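Local coordinates for protein sugar isomerase (Sinorhizobium meliloti, PDB 3QC0) that binds a zinc ion in a xylose isomerase-like TIM barrel and probably acts as a sugar isomerase, at residues T62-G67 with A93-D98; G68-P73 with K80-N85; R87-A92 with A126-H131; L100-G105 with V137-E142. All blocks are in the same frame, centred on the assembly; numbering follows the deposited sequence.

Interaction 1. Residues T62-G67 with A93-D98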
loop_
_atom_site.group_PDB
_atom_site.type_symbol
_atom_site.label_atom_id
_atom_site.label_comp_id
_atom_site.label_asym_id
_atom_site.label_seq_id
_atom_site.Cartn_x
_atom_site.Cartn_y
_atom_site.Cartn_z
ATOM N N THR A 62 7.111 -15.788 -19.917
ATOM C CA THR A 62 6.162 -14.668 -19.777
ATOM C C THR A 62 6.871 -13.409 -19.264
ATOM O O THR A 62 6.339 -12.296 -19.382
ATOM C CB THR A 62 4.965 -15.056 -18.865
ATOM O OG1 THR A 62 5.452 -15.681 -17.673
ATOM C CG2 THR A 62 4.008 -15.995 -19.624
ATOM N N GLY A 63 8.048 -13.597 -18.670
ATOM C CA GLY A 63 8.895 -12.513 -18.229
ATOM C C GLY A 63 10.262 -13.026 -17.823
ATOM O O GLY A 63 10.433 -14.246 -17.627
ATOM N N LEU A 64 11.215 -12.106 -17.700
ATOM C CA LEU A 64 12.453 -12.343 -16.950
ATOM C C LEU A 64 12.426 -11.361 -15.772
ATOM O O LEU A 64 12.207 -10.154 -15.960
ATOM C CB LEU A 64 13.693 -12.095 -17.805
ATOM C CG LEU A 64 15.047 -12.235 -17.114
ATOM C CD1 LEU A 64 15.298 -13.686 -16.598
ATOM C CD2 LEU A 64 16.192 -11.778 -18.048
ATOM N N CYS A 65 12.649 -11.888 -14.571
ATOM C CA CYS A 65 12.686 -11.072 -13.364
ATOM C C CYS A 65 14.113 -10.889 -12.867
ATOM O O CYS A 65 14.777 -11.896 -12.537
ATOM C CB CYS A 65 11.881 -11.715 -12.256
ATOM S SG CYS A 65 10.123 -11.725 -12.525
ATOM N N ARG A 66 14.646 -9.671 -12.762
ATOM C CA ARG A 66 14.027 -8.405 -13.142
ATOM C C ARG A 66 15.118 -7.389 -13.377
ATOM O O ARG A 66 16.234 -7.498 -12.860
ATOM C CB ARG A 66 13.058 -7.880 -12.033
ATOM C CG ARG A 66 13.683 -7.488 -10.693
ATOM C CD ARG A 66 14.075 -8.620 -9.852
ATOM N NE ARG A 66 14.210 -8.289 -8.424
ATOM C CZ ARG A 66 15.288 -8.341 -7.675
ATOM N NH1 ARG A 66 16.483 -8.777 -8.116
ATOM N NH2 ARG A 66 15.138 -7.998 -6.386
ATOM N N GLY A 67 14.767 -6.344 -14.120
ATOM C CA GLY A 67 15.546 -5.124 -14.165
ATOM C C GLY A 67 14.922 -4.098 -13.223
ATOM O O GLY A 67 14.114 -4.447 -12.350
ATOM N N ALA A 93 16.664 -11.252 -24.107
ATOM C CA ALA A 93 16.716 -11.505 -25.569
ATOM C C ALA A 93 17.209 -12.918 -25.841
ATOM O O ALA A 93 16.599 -13.624 -26.638
ATOM C CB ALA A 93 17.600 -10.480 -26.231
ATOM N N GLU A 94 18.257 -13.337 -25.147
ATOM C CA GLU A 94 18.813 -14.695 -25.327
ATOM C C GLU A 94 17.774 -15.766 -25.020
ATOM O O GLU A 94 17.692 -16.812 -25.688
ATOM C CB GLU A 94 20.023 -14.902 -24.432
ATOM C CG GLU A 94 20.589 -16.336 -24.444
ATOM C CD GLU A 94 21.051 -16.782 -25.839
ATOM O OE1 GLU A 94 21.572 -15.951 -26.597
ATOM O OE2 GLU A 94 20.878 -17.970 -26.160
ATOM N N LEU A 95 16.969 -15.531 -23.980
ATOM C CA LEU A 95 15.965 -16.480 -23.551
ATOM C C LEU A 95 14.614 -16.357 -24.285
ATOM O O LEU A 95 13.679 -17.105 -23.994
ATOM C CB LEU A 95 15.770 -16.382 -22.044
ATOM C CG LEU A 95 17.018 -16.578 -21.185
ATOM C CD1 LEU A 95 16.705 -16.276 -19.705
ATOM C CD2 LEU A 95 17.583 -18.011 -21.391
ATOM N N GLY A 96 14.491 -15.391 -25.195
ATOM C CA GLY A 96 13.244 -15.132 -25.895
ATOM C C GLY A 96 12.100 -14.673 -25.006
ATOM O O GLY A 96 10.944 -14.921 -25.314
ATOM N N ALA A 97 12.445 -14.000 -23.915
ATOM C CA ALA A 97 11.413 -13.546 -22.969
ATOM C C ALA A 97 10.398 -12.562 -23.596
ATOM O O ALA A 97 10.762 -11.658 -24.355
ATOM C CB ALA A 97 12.048 -12.905 -21.719
ATOM N N ASP A 98 9.125 -12.731 -23.247
ATOM C CA ASP A 98 8.082 -11.856 -23.751
ATOM C C ASP A 98 8.222 -10.416 -23.221
ATOM O O ASP A 98 7.733 -9.473 -23.840
ATOM C CB ASP A 98 6.709 -12.393 -23.362
ATOM C CG ASP A 98 6.326 -13.650 -24.137
ATOM O OD1 ASP A 98 7.053 -14.022 -25.083
ATOM O OD2 ASP A 98 5.277 -14.249 -23.813
#
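Leu-64 and Ala-97 make the centre of an apolar contact. The CB atoms of Leu-64 and Ala-97 lie 4.3 Å apart. The Ala-97 methyl also faces the backbone, with Ala-97 CB 4.2 Å from Leu-64 N. Further out along the leucine, Leu-64 CD1 meets Leu-95 CD1 at 4.3 Å. The leucine branch gets there because its CG stands opposite the backbone N (chi1 177°), which carries the methyls toward the turn after the helix.

Polar groups take a different part. Asp-98 packs through its CB, 4.0 Å from Thr-62 O, while its OD2 forms a salt bridge with Lys-60. Thr-62 OG1 turns the other way and hydrogen-bonds to Glu-246 and Ser-8. No hydrogen bond joins residues 62-67 to 93-98.

The backbone makes the turn. Helix 75-94 ends in a Schellman motif in which Gly-96 has positive phi, and Gly-96 N bonds to Ala-93 O at 3.1 Å. This swings the chain back to the barrel within the beta-alpha-beta unit of strand 60-68, helix 75-94 and strand 100-103. The turn leaving the helix is thus held against strand 60-68 by van der Waals packing, while the Asp-98 charge is paired with Lys-60 of that strand.

Interaction 2. Residues G68-P73 with K80-N85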
loop_
_atom_site.group_PDB
_atom_site.type_symbol
_atom_site.label_atom_id
_atom_site.label_comp_id
_atom_site.label_asym_id
_atom_site.label_seq_id
_atom_site.Cartn_x
_atom_site.Cartn_y
_atom_site.Cartn_z
ATOM N N GLY A 68 15.344 -2.863 -13.398
ATOM C CA GLY A 68 14.895 -1.730 -12.601
ATOM C C GLY A 68 15.988 -1.200 -11.705
ATOM O O GLY A 68 17.134 -1.082 -12.085
ATOM N N PHE A 69 15.593 -0.906 -10.463
ATOM C CA PHE A 69 16.479 -0.370 -9.437
ATOM C C PHE A 69 17.280 0.814 -9.911
ATOM O O PHE A 69 18.498 0.862 -9.797
ATOM C CB PHE A 69 17.325 -1.526 -8.852
ATOM C CG PHE A 69 16.458 -2.572 -8.251
ATOM C CD1 PHE A 69 15.867 -2.348 -7.026
ATOM C CD2 PHE A 69 16.161 -3.740 -8.941
ATOM C CE1 PHE A 69 14.973 -3.294 -6.464
ATOM C CE2 PHE A 69 15.279 -4.666 -8.393
ATOM C CZ PHE A 69 14.693 -4.436 -7.172
ATOM N N PHE A 70 16.544 1.826 -10.400
ATOM C CA PHE A 70 17.167 2.995 -11.001
ATOM C C PHE A 70 17.683 4.097 -10.074
ATOM O O PHE A 70 18.749 4.645 -10.322
ATOM C CB PHE A 70 16.208 3.622 -12.028
ATOM C CG PHE A 70 15.881 2.714 -13.173
ATOM C CD1 PHE A 70 16.815 2.506 -14.171
ATOM C CD2 PHE A 70 14.632 2.134 -13.300
ATOM C CE1 PHE A 70 16.523 1.697 -15.223
ATOM C CE2 PHE A 70 14.335 1.333 -14.377
ATOM C CZ PHE A 70 15.304 1.115 -15.337
ATOM N N PRO A 71 16.936 4.457 -9.006
ATOM C CA PRO A 71 17.435 5.630 -8.257
ATOM C C PRO A 71 18.728 5.347 -7.518
ATOM O O PRO A 71 18.930 4.228 -7.008
ATOM C CB PRO A 71 16.271 5.964 -7.302
ATOM C CG PRO A 71 15.053 5.342 -7.929
ATOM C CD PRO A 71 15.586 4.077 -8.584
ATOM N N ALA A 72 19.603 6.341 -7.491
ATOM C CA ALA A 72 20.868 6.269 -6.758
ATOM C C ALA A 72 21.295 7.685 -6.475
ATOM O O ALA A 72 20.867 8.627 -7.181
ATOM C CB ALA A 72 21.965 5.469 -7.551
ATOM N N PRO A 73 22.124 7.870 -5.442
ATOM C CA PRO A 73 22.484 9.212 -5.020
ATOM C C PRO A 73 23.397 9.973 -5.959
ATOM O O PRO A 73 23.568 11.179 -5.773
ATOM C CB PRO A 73 23.222 8.989 -3.693
ATOM C CG PRO A 73 23.093 7.606 -3.348
ATOM C CD PRO A 73 22.637 6.835 -4.545
ATOM N N LYS A 80 25.387 2.901 -13.357
ATOM C CA LYS A 80 25.615 1.484 -13.047
ATOM C C LYS A 80 24.305 0.692 -13.114
ATOM O O LYS A 80 24.254 -0.405 -13.713
ATOM C CB LYS A 80 26.299 1.282 -11.698
ATOM C CG LYS A 80 27.779 1.717 -11.724
ATOM C CD LYS A 80 28.466 1.596 -10.339
ATOM C CE LYS A 80 29.894 2.159 -10.393
ATOM N NZ LYS A 80 30.699 1.439 -11.444
ATOM N N ALA A 81 23.234 1.257 -12.591
ATOM C CA ALA A 81 21.936 0.601 -12.647
ATOM C C ALA A 81 21.429 0.488 -14.085
ATOM O O ALA A 81 20.966 -0.575 -14.511
ATOM C CB ALA A 81 20.908 1.327 -11.759
ATOM N N ILE A 82 21.524 1.577 -14.838
ATOM C CA ILE A 82 21.086 1.568 -16.244
ATOM C C ILE A 82 21.847 0.496 -17.012
ATOM O O ILE A 82 21.257 -0.278 -17.777
ATOM C CB ILE A 82 21.236 2.949 -16.837
ATOM C CG1 ILE A 82 20.191 3.920 -16.266
ATOM C CG2 ILE A 82 21.129 2.896 -18.382
ATOM C CD1 ILE A 82 20.557 5.398 -16.392
ATOM N N ASP A 83 23.160 0.438 -16.812
ATOM C CA ASP A 83 23.968 -0.523 -17.527
ATOM C C ASP A 83 23.603 -1.948 -17.155
ATOM O O ASP A 83 23.563 -2.814 -18.049
ATOM C CB ASP A 83 25.470 -0.176 -17.408
ATOM C CG ASP A 83 26.213 -0.355 -18.715
ATOM O OD1 ASP A 83 25.698 0.044 -19.801
ATOM O OD2 ASP A 83 27.331 -0.915 -18.663
ATOM N N ASP A 84 23.339 -2.234 -15.855
ATOM C CA ASP A 84 22.797 -3.541 -15.461
ATOM C C ASP A 84 21.533 -3.904 -16.196
ATOM O O ASP A 84 21.349 -5.056 -16.583
ATOM C CB ASP A 84 22.538 -3.662 -13.935
ATOM C CG ASP A 84 21.923 -5.013 -13.534
ATOM O OD1 ASP A 84 22.641 -6.044 -13.741
ATOM O OD2 ASP A 84 20.719 -5.053 -13.109
ATOM N N ASN A 85 20.640 -2.922 -16.406
ATOM C CA ASN A 85 19.428 -3.181 -17.125
ATOM C C ASN A 85 19.706 -3.577 -18.581
ATOM O O ASN A 85 18.963 -4.374 -19.138
ATOM C CB ASN A 85 18.503 -1.955 -17.094
ATOM C CG ASN A 85 17.677 -1.866 -15.812
ATOM O OD1 ASN A 85 16.547 -2.352 -15.801
ATOM N ND2 ASN A 85 18.230 -1.263 -14.742
#
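Asn-85 grips Gly-68 with both ends of its side-chain amide. Gly-68 N donates to Asn-85 OD1 at 2.7 Å. Asn-85 ND2 returns a bond to Gly-68 O at 2.9 Å, nearly straight at 167° and on a lone pair of that carbonyl. The second hydrogen of ND2 goes back to Ala-81 O at 2.8 Å, one helical turn earlier. Ala-81 O lies close to the amide plane but is met from above its own carbonyl plane, and it also takes the backbone N of Asn-85. Three bonds therefore fix the rotation of the amide.

Phe-70 packs against it obliquely. Its CE1 is 3.5 Å from Asn-85 ND2, and ring and amide planes are only 13° apart. Gly-68 O sits over the centre of one ring face. With CG beside the backbone N (chi1 -62°), the ring reaches the helix, and Ile-82 CG1 meets its edge at CD1, 4.2 Å away. Ala-81 CB presses on Phe-69 O at 3.1 Å.

The arrangement ties the end of strand 60-68 of the TIM barrel, and the loop after it, to helix 75-94, which follows. Gly-68 has backbone angles at which a CB would strike the preceding carbonyl.

The other side is looser. The Phe-69 ring leads away from the helix, toward Val-103 and an unidentified ligand. Pro-71 turns from helix 75-94 and packs on Met-120 and Pro-108.

Interaction 3. Residues R87-A92 with A126-H131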
loop_
_atom_site.group_PDB
_atom_site.type_symbol
_atom_site.label_atom_id
_atom_site.label_comp_id
_atom_site.label_asym_id
_atom_site.label_seq_id
_atom_site.Cartn_x
_atom_site.Cartn_y
_atom_site.Cartn_z
ATOM N N ARG A 87 22.295 -5.329 -19.500
ATOM C CA ARG A 87 22.626 -6.737 -19.369
ATOM C C ARG A 87 21.357 -7.594 -19.217
ATOM O O ARG A 87 21.219 -8.643 -19.819
ATOM C CB ARG A 87 23.556 -6.970 -18.175
ATOM C CG ARG A 87 24.859 -6.192 -18.141
ATOM C CD ARG A 87 25.888 -6.693 -19.169
ATOM N NE ARG A 87 25.470 -6.369 -20.536
ATOM C CZ ARG A 87 25.530 -5.154 -21.092
ATOM N NH1 ARG A 87 26.009 -4.102 -20.431
ATOM N NH2 ARG A 87 25.075 -4.982 -22.320
ATOM N N ALA A 88 20.397 -7.115 -18.409
ATOM C CA ALA A 88 19.160 -7.804 -18.232
ATOM C C ALA A 88 18.400 -7.954 -19.549
ATOM O O ALA A 88 17.806 -8.988 -19.814
ATOM C CB ALA A 88 18.280 -7.111 -17.150
ATOM N N VAL A 89 18.420 -6.908 -20.372
ATOM C CA VAL A 89 17.815 -6.956 -21.693
ATOM C C VAL A 89 18.504 -8.015 -22.535
ATOM O O VAL A 89 17.820 -8.774 -23.182
ATOM C CB VAL A 89 17.897 -5.601 -22.398
ATOM C CG1 VAL A 89 17.626 -5.727 -23.927
ATOM C CG2 VAL A 89 16.888 -4.600 -21.749
ATOM N N ASP A 90 19.833 -8.064 -22.491
ATOM C CA ASP A 90 20.572 -9.059 -23.279
ATOM C C ASP A 90 20.174 -10.498 -22.865
ATOM O O ASP A 90 20.033 -11.399 -23.698
ATOM C CB ASP A 90 22.074 -8.855 -23.146
ATOM C CG ASP A 90 22.563 -7.563 -23.746
ATOM O OD1 ASP A 90 21.799 -6.822 -24.444
ATOM O OD2 ASP A 90 23.755 -7.269 -23.520
ATOM N N GLU A 91 20.046 -10.717 -21.561
ATOM C CA GLU A 91 19.605 -11.981 -21.005
ATOM C C GLU A 91 18.195 -12.327 -21.492
ATOM O O GLU A 91 17.940 -13.442 -21.960
ATOM C CB GLU A 91 19.687 -11.953 -19.478
ATOM C CG GLU A 91 21.085 -11.739 -18.919
ATOM C CD GLU A 91 21.122 -11.288 -17.473
ATOM O OE1 GLU A 91 20.139 -11.557 -16.757
ATOM O OE2 GLU A 91 22.144 -10.645 -17.074
ATOM N N ALA A 92 17.271 -11.374 -21.389
ATOM C CA ALA A 92 15.921 -11.583 -21.842
ATOM C C ALA A 92 15.872 -11.952 -23.312
ATOM O O ALA A 92 15.090 -12.815 -23.712
ATOM C CB ALA A 92 15.012 -10.317 -21.560
ATOM N N ALA A 126 14.051 5.512 -19.840
ATOM C CA ALA A 126 14.345 6.165 -21.109
ATOM C C ALA A 126 15.748 5.832 -21.622
ATOM O O ALA A 126 15.939 5.656 -22.832
ATOM C CB ALA A 126 14.210 7.645 -20.982
ATOM N N ALA A 127 16.699 5.697 -20.699
ATOM C CA ALA A 127 18.085 5.395 -21.041
ATOM C C ALA A 127 18.242 3.961 -21.551
ATOM O O ALA A 127 19.089 3.688 -22.423
ATOM C CB ALA A 127 19.042 5.648 -19.840
ATOM N N VAL A 128 17.441 3.049 -20.999
ATOM C CA VAL A 128 17.470 1.634 -21.352
ATOM C C VAL A 128 16.687 1.348 -22.648
ATOM O O VAL A 128 17.027 0.426 -23.388
ATOM C CB VAL A 128 16.916 0.765 -20.189
ATOM C CG1 VAL A 128 16.822 -0.743 -20.583
ATOM C CG2 VAL A 128 17.780 0.956 -18.918
ATOM N N LEU A 129 15.637 2.125 -22.900
ATOM C CA LEU A 129 14.715 1.800 -23.976
ATOM C C LEU A 129 15.389 1.540 -25.318
ATOM O O LEU A 129 15.069 0.537 -25.956
ATOM C CB LEU A 129 13.637 2.877 -24.113
ATOM C CG LEU A 129 12.340 2.551 -23.352
ATOM C CD1 LEU A 129 11.387 3.758 -23.206
ATOM C CD2 LEU A 129 11.645 1.355 -24.022
ATOM N N PRO A 130 16.325 2.411 -25.748
ATOM C CA PRO A 130 16.909 2.119 -27.092
ATOM C C PRO A 130 17.570 0.737 -27.168
ATOM O O PRO A 130 17.478 0.067 -28.216
ATOM C CB PRO A 130 17.905 3.271 -27.298
ATOM C CG PRO A 130 17.368 4.397 -26.413
ATOM C CD PRO A 130 16.815 3.686 -25.214
ATOM N N HIS A 131 18.225 0.330 -26.081
ATOM C CA HIS A 131 18.822 -0.984 -26.028
ATOM C C HIS A 131 17.772 -2.075 -26.096
ATOM O O HIS A 131 17.911 -3.057 -26.809
ATOM C CB HIS A 131 19.663 -1.096 -24.772
ATOM C CG HIS A 131 20.600 -2.245 -24.798
ATOM N ND1 HIS A 131 21.844 -2.154 -25.355
ATOM C CD2 HIS A 131 20.493 -3.496 -24.296
ATOM C CE1 HIS A 131 22.461 -3.319 -25.223
ATOM N NE2 HIS A 131 21.653 -4.160 -24.604
#
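His-131 reaches Asp-90 because its CG is anti to the backbone N (chi1 -164°), which extends the imidazole across to helix 75-94. Asp-90 has CG beside its own N instead, and this turns the carboxylate to meet the ring. His-131 NE2 donates to Asp-90 OD1 at 2.7 Å. The oxygen lies at the ring edge and is approached on its syn side, somewhat out of the carboxylate plane. Ring and carboxylate planes are 40° apart.

The other carboxylate oxygen is used within the helix. Arg-87 NH2 makes a salt bridge to Asp-90 OD2 at 2.9 Å, with the oxygen in the guanidinium plane. One carboxylate thus holds two groups, one through each oxygen. The guanidinium stands almost perpendicular to the imidazole, and Arg-87 NH2 is 4.2 Å from His-131 NE2. The carboxylate beside both groups would probably offset any repulsion if the histidine were protonated.

Apolar packing adjoins the polar cluster. Val-89 CG1 touches His-131 CD2 at 3.7 Å. Val-89 CG2 meets Val-128 CG1 at 4.0 Å.

The two helices run roughly parallel, their segment axes 10.3 Å apart and crossing at -33°. They are successive outer helices of the TIM barrel. Val-89 and Val-128 both rest on Leu-139 of strand 139-141, and Val-128 also packs on Phe-70 and Asn-85.

Interaction 4. Residues L100-G105 with V137-E142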
loop_
_atom_site.group_PDB
_atom_site.type_symbol
_atom_site.label_atom_id
_atom_site.label_comp_id
_atom_site.label_asym_id
_atom_site.label_seq_id
_atom_site.Cartn_x
_atom_site.Cartn_y
_atom_site.Cartn_z
ATOM N N LEU A 100 10.915 -7.956 -20.200
ATOM C CA LEU A 100 11.762 -7.809 -19.015
ATOM C C LEU A 100 10.951 -7.027 -17.992
ATOM O O LEU A 100 10.544 -5.901 -18.276
ATOM C CB LEU A 100 13.017 -7.022 -19.363
ATOM C CG LEU A 100 13.948 -6.725 -18.184
ATOM C CD1 LEU A 100 14.490 -7.975 -17.522
ATOM C CD2 LEU A 100 15.078 -5.744 -18.552
ATOM N N VAL A 101 10.717 -7.645 -16.847
ATOM C CA VAL A 101 9.985 -6.989 -15.773
ATOM C C VAL A 101 10.893 -5.969 -15.080
ATOM O O VAL A 101 12.044 -6.262 -14.809
ATOM C CB VAL A 101 9.454 -8.039 -14.777
ATOM C CG1 VAL A 101 8.799 -7.364 -13.574
ATOM C CG2 VAL A 101 8.445 -8.982 -15.476
ATOM N N LEU A 102 10.369 -4.769 -14.805
ATOM C CA LEU A 102 11.131 -3.724 -14.169
ATOM C C LEU A 102 10.526 -3.407 -12.797
ATOM O O LEU A 102 9.358 -2.988 -12.701
ATOM C CB LEU A 102 11.193 -2.423 -14.986
ATOM C CG LEU A 102 11.743 -2.539 -16.423
ATOM C CD1 LEU A 102 11.672 -1.129 -17.063
ATOM C CD2 LEU A 102 13.161 -3.101 -16.434
ATOM N N VAL A 103 11.327 -3.619 -11.770
ATOM C CA VAL A 103 11.018 -3.264 -10.382
ATOM C C VAL A 103 11.797 -1.997 -10.095
ATOM O O VAL A 103 13.018 -2.009 -10.104
ATOM C CB VAL A 103 11.404 -4.409 -9.444
ATOM C CG1 VAL A 103 11.215 -3.990 -7.980
ATOM C CG2 VAL A 103 10.558 -5.651 -9.707
ATOM N N ALA A 104 11.090 -0.866 -9.926
ATOM C CA ALA A 104 11.652 0.473 -10.178
ATOM C C ALA A 104 12.853 0.871 -9.331
ATOM O O ALA A 104 13.655 1.698 -9.755
ATOM C CB ALA A 104 10.559 1.576 -10.024
ATOM N N GLY A 105 12.918 0.360 -8.104
ATOM C CA GLY A 105 13.851 0.844 -7.100
ATOM C C GLY A 105 13.172 1.825 -6.183
ATOM O O GLY A 105 12.275 2.552 -6.593
ATOM N N VAL A 137 13.094 -6.535 -26.966
ATOM C CA VAL A 137 12.656 -6.922 -25.615
ATOM C C VAL A 137 11.712 -5.822 -25.058
ATOM O O VAL A 137 12.169 -4.734 -24.686
ATOM C CB VAL A 137 13.833 -7.138 -24.665
ATOM C CG1 VAL A 137 13.331 -7.462 -23.213
ATOM C CG2 VAL A 137 14.775 -8.250 -25.160
ATOM N N PRO A 138 10.400 -6.115 -25.000
ATOM C CA PRO A 138 9.475 -5.156 -24.339
ATOM C C PRO A 138 9.851 -4.965 -22.886
ATOM O O PRO A 138 10.219 -5.935 -22.228
ATOM C CB PRO A 138 8.118 -5.842 -24.460
ATOM C CG PRO A 138 8.299 -6.728 -25.733
ATOM C CD PRO A 138 9.672 -7.281 -25.546
ATOM N N LEU A 139 9.792 -3.717 -22.428
ATOM C CA LEU A 139 10.036 -3.422 -21.013
ATOM C C LEU A 139 8.691 -3.345 -20.323
ATOM O O LEU A 139 7.842 -2.565 -20.731
ATOM C CB LEU A 139 10.784 -2.097 -20.855
ATOM C CG LEU A 139 12.196 -2.064 -21.481
ATOM C CD1 LEU A 139 12.876 -0.687 -21.251
ATOM C CD2 LEU A 139 13.095 -3.240 -20.989
ATOM N N ALA A 140 8.516 -4.104 -19.250
ATOM C CA ALA A 140 7.260 -4.132 -18.502
ATOM C C ALA A 140 7.467 -3.492 -17.151
ATOM O O ALA A 140 8.039 -4.111 -16.250
ATOM C CB ALA A 140 6.751 -5.589 -18.335
ATOM N N ILE A 141 7.000 -2.256 -17.002
ATOM C CA ILE A 141 6.984 -1.601 -15.689
ATOM C C ILE A 141 5.966 -2.326 -14.830
ATOM O O ILE A 141 4.774 -2.414 -15.187
ATOM C CB ILE A 141 6.586 -0.116 -15.809
ATOM C CG1 ILE A 141 7.514 0.671 -16.742
ATOM C CG2 ILE A 141 6.505 0.541 -14.398
ATOM C CD1 ILE A 141 7.054 2.117 -17.018
ATOM N N GLU A 142 6.434 -2.815 -13.694
ATOM C CA GLU A 142 5.554 -3.510 -12.736
ATOM C C GLU A 142 5.258 -2.535 -11.591
ATOM O O GLU A 142 6.115 -2.284 -10.762
ATOM C CB GLU A 142 6.207 -4.781 -12.204
ATOM C CG GLU A 142 5.210 -5.670 -11.465
ATOM C CD GLU A 142 5.832 -6.868 -10.800
ATOM O OE1 GLU A 142 7.032 -6.814 -10.526
ATOM O OE2 GLU A 142 5.088 -7.835 -10.566
HETATM O O HOH W 1 8.413 -1.020 -10.874
#
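Leu-100 and Ala-140 belong to a ladder of four backbone hydrogen bonds between parallel strands. Leu-100 N donates to Pro-138 O at 2.9 Å, and Ala-140 N to Leu-100 O at 2.9 Å. Leu-102 N then donates to Ala-140 O at 2.8 Å, and Glu-142 N to Leu-102 O at 3.1 Å. Past the last rung, a water donates to both Leu-102 O and Glu-142 O, bridging the strands where they part.

Glu-142 is a zinc ligand through OE2, together with Asp-177, His-204 and Glu-248. In the conformer described, its CG is anti to the backbone N (chi1 -167°) and the chain beyond is extended, which takes the carboxylate out toward the metal. The other oxygen is flanked by valines. Glu-142 OE1 is 3.6 Å from Val-101 CG1, while Val-103 CG2 lies alongside the same carboxylate.

On the opposite face of the sheet, leucines pack. Leu-100 and Leu-139 point the same way, with their CD2 atoms 4.0 Å apart. Leu-102 CD1 reaches Leu-139 CB, also at 4.0 Å. Val-137 CG1 rests on Leu-100 CB.

These are adjacent barrel strands of a beta-alpha-beta crossover through helix 114-135. Strand 60-68 flanks strand 100-103, and strand 172-177 flanks strand 139-141. Helix 75-94 lies against Leu-100 and Leu-102, and helix 114-135 against Leu-139 and Ile-141.

In the fold
Interactions 1 and 4 are buried and lie nearer the centre of the chain; interactions 2 and 3 are partly buried and farther out. Helix 75-94 serves three of them: its earlier turns in interaction 2, its later turns in interaction 3 and its end in interaction 1. Strand 60-68 joins strand 100-103 by backbone bonds, so interactions 1 and 4 share the barrel wall. The chemistry follows the place. Interaction 4 is a backbone ladder ending at the zinc site, while interaction 1 is apolar. Interaction 2 relies on a side-chain amide, and interaction 3 on a histidine-carboxylate bond beside valine packing, partly open at the surface. Ile-82 packs on Ala-127, linking interactions 2 and 3.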